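Local coordinates for protein endo-pectate lyase (Erwinia chrysanthemi, PDB 3B4N) that cleaves the alpha-1,4-linked galacturonan of pectate by calcium-dependent elimination and probably also acts on highly methylated pectins, at residues I277-Y287 with P306-V316; V290-Y301 with N333-L344. All blocks are in the same frame, centred on the assembly; numbering follows the deposited sequence.

Interaction 1 (I277-Y287 with P306-V316); sequences IDSIAGVNRNY and PPVCEEFKGVV
Asn286 OD1 accepts the backbone N-H of Gly314 at 2.7 Å. The same amide gives a bond back, from Asn286 ND2 to Gly314 O at 2.9 Å. Both ends of Gly314 are thus gripped by one side chain, which fixes the rotation of the amide. Asn286 CG stands between its backbone N and carbonyl carbon (chi1 60°), which turns the amide to the glycine. Next to it, Arg285 reaches out on an extended chain. Its NH1 meets Glu311 OE2 at 2.9 Å in a salt bridge. The carboxylate oxygen lies at the edge of the guanidinium, while the two planes stand 86° apart. Glu311 OE1 has a second partner, Thr331. The Phe312 ring lies beside Gly282, with CE2 3.6 Å from Gly282 CA, and Arg252 makes a cation-pi contact with this ring. The parallel ladder leads up to these groups from Ala281 to Asn284, paired with Cys309 to Phe312. Ala281 N bonds Val308 O at 2.8 Å. Phe312 N bonds Val283 O at 2.8 Å. A water ties Ser279 OG to Glu310 OE1. The contact joins two successive coils of the right-handed parallel beta-helix, between strands 246-253 and 323-327.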
loop_
_atom_site.group_PDB
_atom_site.type_symbol
_atom_site.label_atom_id
_atom_site.label_comp_id
_atom_site.label_asym_id
_atom_site.label_seq_id
_atom_site.Cartn_x
_atom_site.Cartn_y
_atom_site.Cartn_z
ATOM N N ILE A 277 4.773 -13.368 1.768
ATOM C CA ILE A 277 5.757 -12.305 1.895
ATOM C C ILE A 277 6.951 -12.871 2.650
ATOM O O ILE A 277 6.793 -13.720 3.522
ATOM C CB ILE A 277 5.133 -11.093 2.631
ATOM C CG1 ILE A 277 6.049 -9.877 2.495
ATOM C CG2 ILE A 277 4.852 -11.437 4.083
ATOM C CD1 ILE A 277 5.331 -8.570 2.718
ATOM N N ASP A 278 8.154 -12.425 2.302
ATOM C CA ASP A 278 9.338 -12.942 2.973
ATOM C C ASP A 278 9.524 -12.408 4.389
ATOM O O ASP A 278 9.935 -13.150 5.281
ATOM C CB ASP A 278 10.583 -12.675 2.126
ATOM C CG ASP A 278 10.541 -13.398 0.794
ATOM O OD1 ASP A 278 10.127 -14.575 0.764
ATOM O OD2 ASP A 278 10.928 -12.799 -0.228
ATOM N N SER A 279 9.228 -11.125 4.586
ATOM C CA SER A 279 9.320 -10.474 5.890
ATOM C C SER A 279 8.546 -9.172 5.789
ATOM O O SER A 279 8.200 -8.741 4.691
ATOM C CB SER A 279 10.776 -10.195 6.283
ATOM O OG SER A 279 11.411 -9.346 5.352
ATOM N N ILE A 280 8.269 -8.540 6.919
ATOM C CA ILE A 280 7.507 -7.305 6.886
ATOM C C ILE A 280 8.367 -6.039 6.881
ATOM O O ILE A 280 8.287 -5.241 5.944
ATOM C CB ILE A 280 6.502 -7.257 8.071
ATOM C CG1 ILE A 280 5.539 -8.444 7.983
ATOM C CG2 ILE A 280 5.718 -5.951 8.048
ATOM C CD1 ILE A 280 4.676 -8.457 6.733
ATOM N N ALA A 281 9.212 -5.879 7.895
ATOM C CA ALA A 281 10.032 -4.681 8.028
ATOM C C ALA A 281 11.484 -4.967 8.346
ATOM O O ALA A 281 11.796 -5.919 9.056
ATOM C CB ALA A 281 9.452 -3.803 9.120
ATOM N N GLY A 282 12.358 -4.111 7.826
ATOM C CA GLY A 282 13.784 -4.227 8.073
ATOM C C GLY A 282 14.323 -2.898 8.579
ATOM O O GLY A 282 14.330 -1.903 7.845
ATOM N N VAL A 283 14.768 -2.882 9.831
ATOM C CA VAL A 283 15.305 -1.676 10.456
ATOM C C VAL A 283 16.812 -1.767 10.636
ATOM O O VAL A 283 17.350 -2.847 10.886
ATOM C CB VAL A 283 14.673 -1.421 11.865
ATOM C CG1 VAL A 283 13.187 -1.123 11.729
ATOM C CG2 VAL A 283 14.893 -2.619 12.779
ATOM N N ASN A 284 17.493 -0.636 10.478
ATOM C CA ASN A 284 18.941 -0.598 10.711
ATOM C C ASN A 284 19.028 -0.146 12.164
ATOM O O ASN A 284 18.916 1.049 12.463
ATOM C CB ASN A 284 19.618 0.435 9.809
ATOM C CG ASN A 284 19.490 0.104 8.354
ATOM O OD1 ASN A 284 19.616 -1.057 7.955
ATOM N ND2 ASN A 284 19.248 1.122 7.538
ATOM N N ARG A 285 19.219 -1.085 13.085
ATOM C CA ARG A 285 19.244 -0.685 14.482
ATOM C C ARG A 285 20.407 0.218 14.860
ATOM O O ARG A 285 20.285 1.017 15.786
ATOM C CB ARG A 285 19.189 -1.907 15.396
ATOM C CG ARG A 285 20.453 -2.715 15.476
ATOM C CD ARG A 285 20.200 -3.920 16.361
ATOM N NE ARG A 285 21.430 -4.632 16.674
ATOM C CZ ARG A 285 21.481 -5.913 17.031
ATOM N NH1 ARG A 285 20.365 -6.630 17.118
ATOM N NH2 ARG A 285 22.656 -6.478 17.291
ATOM N N ASN A 286 21.523 0.114 14.144
ATOM C CA ASN A 286 22.670 0.965 14.450
ATOM C C ASN A 286 22.431 2.433 14.089
ATOM O O ASN A 286 23.150 3.314 14.560
ATOM C CB ASN A 286 23.924 0.444 13.736
ATOM C CG ASN A 286 23.767 0.412 12.230
ATOM O OD1 ASN A 286 22.792 -0.132 11.709
ATOM N ND2 ASN A 286 24.726 0.996 11.519
ATOM N N TYR A 287 21.417 2.695 13.268
ATOM C CA TYR A 287 21.098 4.060 12.870
ATOM C C TYR A 287 19.888 4.606 13.628
ATOM O O TYR A 287 19.406 5.699 13.332
ATOM C CB TYR A 287 20.845 4.132 11.365
ATOM C CG TYR A 287 22.084 3.958 10.499
ATOM C CD1 TYR A 287 21.982 3.408 9.224
ATOM C CD2 TYR A 287 23.342 4.386 10.933
ATOM C CE1 TYR A 287 23.087 3.289 8.393
ATOM C CE2 TYR A 287 24.466 4.268 10.107
ATOM C CZ TYR A 287 24.327 3.723 8.841
ATOM O OH TYR A 287 25.410 3.631 7.996
ATOM N N PRO A 306 5.443 -15.302 8.164
ATOM C CA PRO A 306 6.802 -14.797 7.960
ATOM C C PRO A 306 7.313 -13.985 9.139
ATOM O O PRO A 306 6.546 -13.594 10.012
ATOM C CB PRO A 306 6.633 -13.908 6.742
ATOM C CG PRO A 306 5.328 -13.222 7.069
ATOM C CD PRO A 306 4.451 -14.365 7.605
ATOM N N PRO A 307 8.634 -13.758 9.200
ATOM C CA PRO A 307 9.170 -12.954 10.298
ATOM C C PRO A 307 8.602 -11.551 10.057
ATOM O O PRO A 307 8.432 -11.137 8.904
ATOM C CB PRO A 307 10.685 -13.037 10.091
ATOM C CG PRO A 307 10.847 -13.398 8.656
ATOM C CD PRO A 307 9.710 -14.338 8.380
ATOM N N VAL A 308 8.286 -10.829 11.122
ATOM C CA VAL A 308 7.705 -9.501 10.961
ATOM C C VAL A 308 8.779 -8.417 10.959
ATOM O O VAL A 308 9.126 -7.897 9.898
ATOM C CB VAL A 308 6.626 -9.273 12.048
ATOM C CG1 VAL A 308 6.031 -7.877 11.941
ATOM C CG2 VAL A 308 5.527 -10.323 11.873
ATOM N N CYS A 309 9.334 -8.095 12.117
ATOM C CA CYS A 309 10.368 -7.062 12.178
ATOM C C CYS A 309 11.737 -7.698 12.321
ATOM O O CYS A 309 11.961 -8.508 13.216
ATOM C CB CYS A 309 10.108 -6.134 13.360
ATOM S SG CYS A 309 11.160 -4.645 13.478
ATOM N N GLU A 310 12.651 -7.345 11.428
ATOM C CA GLU A 310 14.004 -7.880 11.489
ATOM C C GLU A 310 14.982 -6.736 11.653
ATOM O O GLU A 310 14.819 -5.672 11.044
ATOM C CB GLU A 310 14.336 -8.673 10.222
ATOM C CG GLU A 310 13.459 -9.909 10.034
ATOM C CD GLU A 310 13.809 -10.701 8.798
ATOM O OE1 GLU A 310 13.981 -10.093 7.724
ATOM O OE2 GLU A 310 13.910 -11.943 8.900
ATOM N N GLU A 311 15.986 -6.954 12.496
ATOM C CA GLU A 311 17.018 -5.951 12.751
ATOM C C GLU A 311 18.249 -6.239 11.907
ATOM O O GLU A 311 18.634 -7.398 11.727
ATOM C CB GLU A 311 17.379 -5.929 14.238
ATOM C CG GLU A 311 16.269 -5.309 15.078
ATOM C CD GLU A 311 16.547 -5.280 16.567
ATOM O OE1 GLU A 311 15.720 -4.690 17.294
ATOM O OE2 GLU A 311 17.568 -5.838 17.023
ATOM N N PHE A 312 18.832 -5.167 11.372
ATOM C CA PHE A 312 20.017 -5.228 10.516
ATOM C C PHE A 312 21.004 -4.161 10.934
ATOM O O PHE A 312 20.688 -3.276 11.727
ATOM C CB PHE A 312 19.661 -4.886 9.069
ATOM C CG PHE A 312 18.753 -5.860 8.399
ATOM C CD1 PHE A 312 19.269 -6.850 7.570
ATOM C CD2 PHE A 312 17.374 -5.757 8.552
ATOM C CE1 PHE A 312 18.431 -7.725 6.898
ATOM C CE2 PHE A 312 16.522 -6.627 7.887
ATOM C CZ PHE A 312 17.047 -7.615 7.056
ATOM N N LYS A 313 22.199 -4.246 10.357
ATOM C CA LYS A 313 23.220 -3.237 10.567
ATOM C C LYS A 313 23.278 -2.530 9.219
ATOM O O LYS A 313 23.511 -3.172 8.196
ATOM C CB LYS A 313 24.591 -3.853 10.852
ATOM C CG LYS A 313 25.662 -2.796 11.145
ATOM C CD LYS A 313 27.069 -3.390 11.168
ATOM C CE LYS A 313 27.534 -3.753 9.772
ATOM N NZ LYS A 313 28.937 -4.272 9.765
ATOM N N GLY A 314 23.022 -1.228 9.208
ATOM C CA GLY A 314 23.082 -0.475 7.968
ATOM C C GLY A 314 24.482 0.078 7.761
ATOM O O GLY A 314 25.234 0.234 8.721
ATOM N N VAL A 315 24.833 0.366 6.513
ATOM C CA VAL A 315 26.148 0.915 6.198
ATOM C C VAL A 315 26.062 1.968 5.109
ATOM O O VAL A 315 25.070 2.056 4.386
ATOM C CB VAL A 315 27.136 -0.174 5.692
ATOM C CG1 VAL A 315 27.315 -1.256 6.736
ATOM C CG2 VAL A 315 26.638 -0.766 4.382
ATOM N N VAL A 316 27.110 2.777 5.007
ATOM C CA VAL A 316 27.194 3.786 3.961
ATOM C C VAL A 316 27.794 3.019 2.783
ATOM O O VAL A 316 28.714 2.221 2.976
ATOM C CB VAL A 316 28.133 4.934 4.375
ATOM C CG1 VAL A 316 28.357 5.873 3.198
ATOM C CG2 VAL A 316 27.530 5.701 5.551
HETATM O O HOH W 1 12.949 -7.693 7.060
HETATM O O HOH W 2 21.049 -2.966 6.602
#

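Interaction 2 (V290-Y301 with N333-L344); sequences VATISGLKIKNY and NCKVSRSGVSKL
Val341 sets its CG1 over the centre of the Tyr301 ring, 3.8 Å from the centroid. The methyl lies 5° off the ring normal, a CH-pi contact. This is the end of the right-handed parallel beta-helix, where the C-terminal segment 333-344 pairs in parallel with 290-301. CG1 of Val341 is anti to its backbone N (chi1 -172°), and this branch also meets Ile298 CD1 at 3.8 Å. The other branch, CG2, lies alongside Leu296 CD2. Val341 is buried, and its two methyls pack against side chains of the preceding coil. Lys335 sits at the exposed outer side of the upstream ladder. Its aliphatic part does the packing: CG lies 3.7 Å from Val290 CG1, and CB runs beside Thr292 OG1. The backbone of Lys335 bonds at both ends, to Ala291 O and from Ile293 N. It is also the centre of an inverse gamma turn. Leu344, the last residue, turns CD1 across Lys297 at about a right angle, 4.1 Å from Lys297 CB. A water links its terminal carboxylate O to Asn300 N. Ile298 O accepts Leu344 N at 3.0 Å and Tyr301 N at 3.1 Å, the two coming from opposite faces of its carbonyl plane.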
loop_
_atom_site.group_PDB
_atom_site.type_symbol
_atom_site.label_atom_id
_atom_site.label_comp_id
_atom_site.label_asym_id
_atom_site.label_seq_id
_atom_site.Cartn_x
_atom_site.Cartn_y
_atom_site.Cartn_z
ATOM N N VAL A 290 13.219 2.772 13.977
ATOM C CA VAL A 290 12.230 2.112 14.817
ATOM C C VAL A 290 10.974 1.816 14.019
ATOM O O VAL A 290 10.411 2.716 13.390
ATOM C CB VAL A 290 11.812 2.965 16.024
ATOM C CG1 VAL A 290 10.835 2.154 16.897
ATOM C CG2 VAL A 290 13.039 3.370 16.837
ATOM N N ALA A 291 10.556 0.554 14.025
ATOM C CA ALA A 291 9.334 0.139 13.340
ATOM C C ALA A 291 8.293 -0.105 14.420
ATOM O O ALA A 291 8.505 -0.913 15.312
ATOM C CB ALA A 291 9.565 -1.135 12.554
ATOM N N THR A 292 7.174 0.607 14.342
ATOM C CA THR A 292 6.086 0.470 15.307
ATOM C C THR A 292 4.940 -0.145 14.514
ATOM O O THR A 292 4.368 0.507 13.644
ATOM C CB THR A 292 5.724 1.849 15.878
ATOM O OG1 THR A 292 6.873 2.381 16.558
ATOM C CG2 THR A 292 4.568 1.749 16.859
ATOM N N ILE A 293 4.607 -1.393 14.839
ATOM C CA ILE A 293 3.608 -2.165 14.099
ATOM C C ILE A 293 2.477 -2.799 14.906
ATOM O O ILE A 293 2.718 -3.438 15.930
ATOM C CB ILE A 293 4.314 -3.329 13.349
ATOM C CG1 ILE A 293 5.379 -2.778 12.409
ATOM C CG2 ILE A 293 3.306 -4.176 12.584
ATOM C CD1 ILE A 293 6.263 -3.853 11.806
ATOM N N SER A 294 1.251 -2.645 14.405
ATOM C CA SER A 294 0.056 -3.241 14.996
ATOM C C SER A 294 -1.028 -3.226 13.921
ATOM O O SER A 294 -0.888 -2.544 12.900
ATOM C CB SER A 294 -0.403 -2.465 16.242
ATOM O OG SER A 294 -0.772 -1.129 15.945
ATOM N N GLY A 295 -2.093 -3.989 14.142
ATOM C CA GLY A 295 -3.170 -4.045 13.170
ATOM C C GLY A 295 -2.773 -4.746 11.885
ATOM O O GLY A 295 -3.381 -4.510 10.839
ATOM N N LEU A 296 -1.766 -5.609 11.964
ATOM C CA LEU A 296 -1.277 -6.333 10.795
ATOM C C LEU A 296 -1.891 -7.721 10.698
ATOM O O LEU A 296 -1.801 -8.514 11.631
ATOM C CB LEU A 296 0.246 -6.448 10.855
ATOM C CG LEU A 296 0.944 -7.221 9.733
ATOM C CD1 LEU A 296 0.734 -6.536 8.391
ATOM C CD2 LEU A 296 2.429 -7.288 10.050
ATOM N N LYS A 297 -2.522 -8.006 9.566
ATOM C CA LYS A 297 -3.158 -9.300 9.338
ATOM C C LYS A 297 -2.425 -10.000 8.208
ATOM O O LYS A 297 -2.166 -9.410 7.162
ATOM C CB LYS A 297 -4.635 -9.110 8.980
ATOM C CG LYS A 297 -5.440 -8.448 10.089
ATOM C CD LYS A 297 -6.891 -8.251 9.695
ATOM C CE LYS A 297 -7.658 -7.551 10.805
ATOM N NZ LYS A 297 -9.070 -7.273 10.421
ATOM N N ILE A 298 -2.069 -11.259 8.419
ATOM C CA ILE A 298 -1.334 -11.996 7.409
ATOM C C ILE A 298 -1.964 -13.358 7.144
ATOM O O ILE A 298 -2.258 -14.114 8.071
ATOM C CB ILE A 298 0.141 -12.183 7.848
ATOM C CG1 ILE A 298 0.812 -10.805 7.995
ATOM C CG2 ILE A 298 0.882 -13.039 6.820
ATOM C CD1 ILE A 298 2.203 -10.846 8.621
ATOM N N LYS A 299 -2.171 -13.661 5.870
ATOM C CA LYS A 299 -2.763 -14.937 5.482
ATOM C C LYS A 299 -1.975 -16.100 6.088
ATOM O O LYS A 299 -0.754 -16.185 5.939
ATOM C CB LYS A 299 -2.778 -15.053 3.958
ATOM C CG LYS A 299 -3.225 -16.404 3.424
ATOM C CD LYS A 299 -3.155 -16.419 1.907
ATOM C CE LYS A 299 -3.460 -17.797 1.348
ATOM N NZ LYS A 299 -3.273 -17.831 -0.128
ATOM N N ASN A 300 -2.694 -16.981 6.780
ATOM C CA ASN A 300 -2.113 -18.158 7.427
ATOM C C ASN A 300 -0.881 -17.862 8.273
ATOM O O ASN A 300 0.063 -18.652 8.321
ATOM C CB ASN A 300 -1.782 -19.226 6.382
ATOM C CG ASN A 300 -3.025 -19.776 5.704
ATOM O OD1 ASN A 300 -4.014 -20.100 6.365
ATOM N ND2 ASN A 300 -2.979 -19.888 4.382
ATOM N N TYR A 301 -0.911 -16.732 8.969
ATOM C CA TYR A 301 0.205 -16.340 9.813
ATOM C C TYR A 301 0.572 -17.362 10.879
ATOM O O TYR A 301 -0.294 -17.900 11.565
ATOM C CB TYR A 301 -0.098 -15.026 10.524
ATOM C CG TYR A 301 1.027 -14.596 11.431
ATOM C CD1 TYR A 301 2.254 -14.193 10.903
ATOM C CD2 TYR A 301 0.894 -14.660 12.816
ATOM C CE1 TYR A 301 3.319 -13.872 11.728
ATOM C CE2 TYR A 301 1.954 -14.342 13.653
ATOM C CZ TYR A 301 3.166 -13.952 13.102
ATOM O OH TYR A 301 4.221 -13.665 13.931
ATOM N N ASN A 333 14.195 -1.109 18.700
ATOM C CA ASN A 333 14.023 -0.836 17.284
ATOM C C ASN A 333 12.870 -1.555 16.606
ATOM O O ASN A 333 12.421 -1.141 15.541
ATOM C CB ASN A 333 15.348 -1.122 16.583
ATOM C CG ASN A 333 16.489 -0.380 17.236
ATOM O OD1 ASN A 333 17.194 -0.920 18.093
ATOM N ND2 ASN A 333 16.650 0.883 16.870
ATOM N N CYS A 334 12.390 -2.626 17.224
ATOM C CA CYS A 334 11.257 -3.368 16.694
ATOM C C CYS A 334 10.128 -3.280 17.711
ATOM O O CYS A 334 9.970 -4.148 18.578
ATOM C CB CYS A 334 11.625 -4.826 16.447
ATOM S SG CYS A 334 12.542 -5.132 14.905
ATOM N N LYS A 335 9.357 -2.203 17.610
ATOM C CA LYS A 335 8.242 -1.966 18.506
ATOM C C LYS A 335 7.009 -2.678 17.976
ATOM O O LYS A 335 6.046 -2.054 17.522
ATOM C CB LYS A 335 7.980 -0.465 18.645
ATOM C CG LYS A 335 9.021 0.289 19.474
ATOM C CD LYS A 335 8.880 -0.033 20.954
ATOM C CE LYS A 335 9.852 0.776 21.802
ATOM N NZ LYS A 335 9.704 0.453 23.251
ATOM N N VAL A 336 7.071 -3.998 18.010
ATOM C CA VAL A 336 5.971 -4.838 17.584
ATOM C C VAL A 336 5.852 -5.958 18.614
ATOM O O VAL A 336 6.853 -6.526 19.056
ATOM C CB VAL A 336 6.198 -5.412 16.154
ATOM C CG1 VAL A 336 7.447 -6.275 16.119
ATOM C CG2 VAL A 336 4.984 -6.220 15.719
ATOM N N SER A 337 4.623 -6.238 19.028
ATOM C CA SER A 337 4.357 -7.290 20.003
ATOM C C SER A 337 3.577 -8.391 19.295
ATOM O O SER A 337 3.007 -8.164 18.228
ATOM C CB SER A 337 3.520 -6.743 21.167
ATOM O OG SER A 337 4.126 -5.620 21.795
ATOM N N ARG A 338 3.547 -9.584 19.880
ATOM C CA ARG A 338 2.814 -10.690 19.280
ATOM C C ARG A 338 1.357 -10.326 19.022
ATOM O O ARG A 338 0.750 -10.814 18.074
ATOM C CB ARG A 338 2.856 -11.925 20.186
ATOM C CG ARG A 338 3.872 -12.971 19.777
ATOM C CD ARG A 338 5.248 -12.651 20.312
ATOM N NE ARG A 338 6.167 -13.772 20.141
ATOM C CZ ARG A 338 7.355 -13.852 20.728
ATOM N NH1 ARG A 338 8.131 -14.905 20.518
ATOM N NH2 ARG A 338 7.764 -12.881 21.532
ATOM N N SER A 339 0.801 -9.467 19.872
ATOM C CA SER A 339 -0.589 -9.040 19.749
ATOM C C SER A 339 -0.806 -8.102 18.567
ATOM O O SER A 339 -1.945 -7.787 18.212
ATOM C CB SER A 339 -1.031 -8.330 21.031
ATOM O OG SER A 339 -0.315 -7.119 21.215
ATOM N N GLY A 340 0.286 -7.648 17.962
ATOM C CA GLY A 340 0.166 -6.730 16.844
ATOM C C GLY A 340 -0.010 -7.394 15.493
ATOM O O GLY A 340 -0.287 -6.716 14.507
ATOM N N VAL A 341 0.151 -8.711 15.445
ATOM C CA VAL A 341 0.031 -9.454 14.199
ATOM C C VAL A 341 -0.890 -10.645 14.397
ATOM O O VAL A 341 -0.843 -11.308 15.435
ATOM C CB VAL A 341 1.407 -9.970 13.731
ATOM C CG1 VAL A 341 1.298 -10.561 12.331
ATOM C CG2 VAL A 341 2.419 -8.838 13.766
ATOM N N SER A 342 -1.728 -10.917 13.405
ATOM C CA SER A 342 -2.652 -12.032 13.502
ATOM C C SER A 342 -2.943 -12.674 12.159
ATOM O O SER A 342 -2.674 -12.104 11.098
ATOM C CB SER A 342 -3.969 -11.574 14.136
ATOM O OG SER A 342 -4.647 -10.644 13.310
ATOM N N LYS A 343 -3.492 -13.878 12.225
ATOM C CA LYS A 343 -3.864 -14.634 11.045
ATOM C C LYS A 343 -5.082 -13.950 10.430
ATOM O O LYS A 343 -6.049 -13.633 11.131
ATOM C CB LYS A 343 -4.215 -16.068 11.448
ATOM C CG LYS A 343 -4.625 -16.969 10.303
ATOM C CD LYS A 343 -5.016 -18.344 10.831
ATOM C CE LYS A 343 -5.502 -19.249 9.713
ATOM N NZ LYS A 343 -5.925 -20.581 10.225
ATOM N N LEU A 344 -5.025 -13.712 9.126
ATOM C CA LEU A 344 -6.127 -13.064 8.432
ATOM C C LEU A 344 -7.352 -13.975 8.462
ATOM O O LEU A 344 -7.161 -15.209 8.471
ATOM C CB LEU A 344 -5.718 -12.772 6.988
ATOM C CG LEU A 344 -6.790 -12.244 6.036
ATOM C CD1 LEU A 344 -7.334 -10.925 6.549
ATOM C CD2 LEU A 344 -6.190 -12.084 4.647
ATOM O OXT LEU A 344 -8.483 -13.446 8.472
HETATM O O HOH W 3 2.424 -4.437 18.449
HETATM O O HOH W 4 -3.154 -5.641 16.138
HETATM O O HOH W 5 -3.533 -8.051 13.749
HETATM O O HOH W 6 -5.415 -16.748 7.000
#

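How the interactions relate
Both interactions pair successive coils of the same beta-helix near its C-terminal end, and their segments alternate along the chain. Interaction 1 joins strands 276-284 and 309-313; just over half of its touching residues are buried and few are exposed. Interaction 2 joins strand 290-298 to the two short strands 334-336 and 341-343, with as many exposed residues as buried ones. The Cys309-Cys334 disulfide, with its SG atoms 2.0 Å apart, ties the two together, and Asn333 packs on Arg285 and Glu311. Ile280 and Val283 of interaction 1 meet Leu296, Ile298 and Ala291 of interaction 2 inside the helix. Both have bridging waters and apolar pairs. Interaction 1 adds a salt bridge and side-chain amide bonds, interaction 2 a CH-pi contact.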